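Local coordinates for arsenical resistance operon trans-acting repressor (Bacteroides vulgatus, PDB 3KTB), which probably binds DNA and acts as a trans-acting repressor of an arsenical resistance operon, at residues 8-13 with 47-52. Numbering follows the deposited sequence.
Sequences EIFDPA and TRHNLR
Ile-9 and Arg-48 sit side by side on two parallel strands, 7-11 and 47-50, joined through helix 27-41 in a beta-alpha-beta crossover of this thioredoxin-like fold. Three backbone bonds zip them together: Ile-9 N to Thr-47 O (2.8 Å), His-49 N to Ile-9 O (2.8 Å) and Asp-11 N to His-49 O. Strand 7-11 also pairs with strand 78-81, through Glu-8 and Phe-10, whereas 47-50 is the outermost strand on its side of the sheet within the chain.

On the sheet face of Ile-9, an ion pair spans the strands. Arg-48 meets the Asp-11 carboxylate side-on: NE reaches the syn lone pair of OD2 at 2.8 Å, and NH2 approaches OD1 from above the carboxylate plane at 2.9 Å. A bend at chi3 (108°) turns the guanidinium toward the acid. Tyr-91 OH also bonds OD1, while Leu-29, Ile-32 and Ile-36 of helix 27-41 pack against the arginine.

The other face carries the imidazole of His-49. Its CD2 lies over one face of the Phe-10 ring, near the rim and 3.4 Å from Phe-10 CE1; the two rings are oblique, their planes 56° apart. Glu-54 takes ND1 of the histidine, so both ring nitrogens are engaged and the ring's rotation is fixed. From the neighbouring strand, Glu-8 stretches out, CG anti to its own N (chi1 -157°), and its OE1 receives His-49 NE2 on the anti lone pair, at 2.6 Å and in the imidazole plane.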
loop_
_atom_site.group_PDB
_atom_site.type_symbol
_atom_site.label_atom_id
_atom_site.label_comp_id
_atom_site.label_asym_id
_atom_site.label_seq_id
_atom_site.Cartn_x
_atom_site.Cartn_y
_atom_site.Cartn_z
ATOM N N GLU A 8 22.704 6.370 -16.048
ATOM C CA GLU A 8 21.344 6.081 -16.479
ATOM C C GLU A 8 20.956 7.131 -17.513
ATOM O O GLU A 8 21.101 8.324 -17.271
ATOM C CB GLU A 8 20.391 6.169 -15.291
ATOM C CG GLU A 8 19.108 5.394 -15.469
ATOM C CD GLU A 8 18.190 5.552 -14.266
ATOM O OE1 GLU A 8 16.994 5.203 -14.381
ATOM O OE2 GLU A 8 18.666 6.035 -13.209
ATOM N N ILE A 9 20.473 6.683 -18.664
ATOM C CA ILE A 9 20.198 7.576 -19.779
ATOM C C ILE A 9 18.700 7.591 -20.098
ATOM O O ILE A 9 18.082 6.535 -20.296
ATOM C CB ILE A 9 20.980 7.140 -21.041
ATOM C CG1 ILE A 9 22.478 7.391 -20.856
ATOM C CG2 ILE A 9 20.461 7.870 -22.269
ATOM C CD1 ILE A 9 23.339 6.763 -21.931
ATOM N N PHE A 10 18.125 8.788 -20.149
ATOM C CA PHE A 10 16.709 8.957 -20.486
ATOM C C PHE A 10 16.580 9.443 -21.916
ATOM O O PHE A 10 16.838 10.608 -22.208
ATOM C CB PHE A 10 16.049 9.912 -19.488
ATOM C CG PHE A 10 16.012 9.358 -18.097
ATOM C CD1 PHE A 10 14.817 8.927 -17.535
ATOM C CD2 PHE A 10 17.191 9.196 -17.377
ATOM C CE1 PHE A 10 14.787 8.373 -16.268
ATOM C CE2 PHE A 10 17.171 8.649 -16.109
ATOM C CZ PHE A 10 15.964 8.236 -15.552
ATOM N N ASP A 11 16.233 8.538 -22.823
ATOM C CA ASP A 11 16.105 8.926 -24.219
ATOM C C ASP A 11 14.858 9.783 -24.438
ATOM O O ASP A 11 13.962 9.809 -23.590
ATOM C CB ASP A 11 16.031 7.691 -25.103
ATOM C CG ASP A 11 17.316 6.857 -25.057
ATOM O OD1 ASP A 11 18.392 7.382 -25.400
ATOM O OD2 ASP A 11 17.234 5.674 -24.669
ATOM N N PRO A 12 14.811 10.504 -25.573
ATOM C CA PRO A 12 13.529 11.021 -26.059
ATOM C C PRO A 12 12.587 9.860 -26.356
ATOM O O PRO A 12 12.983 8.689 -26.227
ATOM C CB PRO A 12 13.908 11.717 -27.370
ATOM C CG PRO A 12 15.333 12.097 -27.197
ATOM C CD PRO A 12 15.952 11.032 -26.341
ATOM N N ALA A 13 11.353 10.179 -26.749
ATOM C CA ALA A 13 10.445 9.169 -27.264
ATOM C C ALA A 13 10.965 8.732 -28.632
ATOM O O ALA A 13 11.155 9.555 -29.538
ATOM C CB ALA A 13 8.987 9.718 -27.361
ATOM N N THR A 47 21.708 1.728 -17.804
ATOM C CA THR A 47 20.262 1.578 -17.939
ATOM C C THR A 47 19.756 2.690 -18.858
ATOM O O THR A 47 20.163 3.851 -18.706
ATOM C CB THR A 47 19.569 1.629 -16.539
ATOM O OG1 THR A 47 19.976 0.494 -15.757
ATOM C CG2 THR A 47 18.056 1.620 -16.675
ATOM N N ARG A 48 18.920 2.332 -19.836
ATOM C CA ARG A 48 18.317 3.323 -20.737
ATOM C C ARG A 48 16.831 3.329 -20.555
ATOM O O ARG A 48 16.221 2.268 -20.353
ATOM C CB ARG A 48 18.481 2.913 -22.183
ATOM C CG ARG A 48 19.747 3.266 -22.831
ATOM C CD ARG A 48 19.624 2.857 -24.283
ATOM N NE ARG A 48 19.502 4.061 -25.073
ATOM C CZ ARG A 48 20.100 4.249 -26.234
ATOM N NH1 ARG A 48 20.852 3.274 -26.736
ATOM N NH2 ARG A 48 19.947 5.412 -26.877
ATOM N N HIS A 49 16.230 4.500 -20.715
ATOM C CA HIS A 49 14.782 4.573 -20.825
ATOM C C HIS A 49 14.352 5.295 -22.097
ATOM O O HIS A 49 15.020 6.227 -22.565
ATOM C CB HIS A 49 14.167 5.251 -19.600
ATOM C CG HIS A 49 14.640 4.676 -18.306
ATOM N ND1 HIS A 49 14.382 3.371 -17.937
ATOM C CD2 HIS A 49 15.377 5.216 -17.306
ATOM C CE1 HIS A 49 14.935 3.133 -16.758
ATOM N NE2 HIS A 49 15.544 4.236 -16.355
ATOM N N ASN A 50 13.223 4.854 -22.638
ATOM C CA ASN A 50 12.597 5.508 -23.781
ATOM C C ASN A 50 11.247 6.123 -23.349
ATOM O O ASN A 50 10.361 5.413 -22.857
ATOM C CB ASN A 50 12.417 4.469 -24.896
ATOM C CG ASN A 50 11.653 5.002 -26.089
ATOM O OD1 ASN A 50 11.348 6.196 -26.181
ATOM N ND2 ASN A 50 11.339 4.109 -27.021
ATOM N N LEU A 51 11.087 7.434 -23.513
ATOM C CA LEU A 51 9.858 8.107 -23.086
ATOM C C LEU A 51 8.582 7.441 -23.641
ATOM O O LEU A 51 7.584 7.277 -22.952
ATOM C CB LEU A 51 9.895 9.581 -23.493
ATOM C CG LEU A 51 8.640 10.395 -23.171
ATOM C CD1 LEU A 51 8.154 10.105 -21.748
ATOM C CD2 LEU A 51 8.895 11.901 -23.358
ATOM N N ARG A 52 8.620 7.058 -24.899
ATOM C CA ARG A 52 7.487 6.382 -25.499
ATOM C C ARG A 52 7.103 5.074 -24.795
ATOM O O ARG A 52 5.932 4.710 -24.737
ATOM C CB ARG A 52 7.784 6.102 -26.963
ATOM C CG ARG A 52 6.931 5.011 -27.538
ATOM C CD ARG A 52 7.002 5.032 -29.032
ATOM N NE ARG A 52 6.234 3.930 -29.574
ATOM C CZ ARG A 52 6.696 2.693 -29.695
ATOM N NH1 ARG A 52 7.934 2.399 -29.316
ATOM N NH2 ARG A 52 5.910 1.754 -30.202
#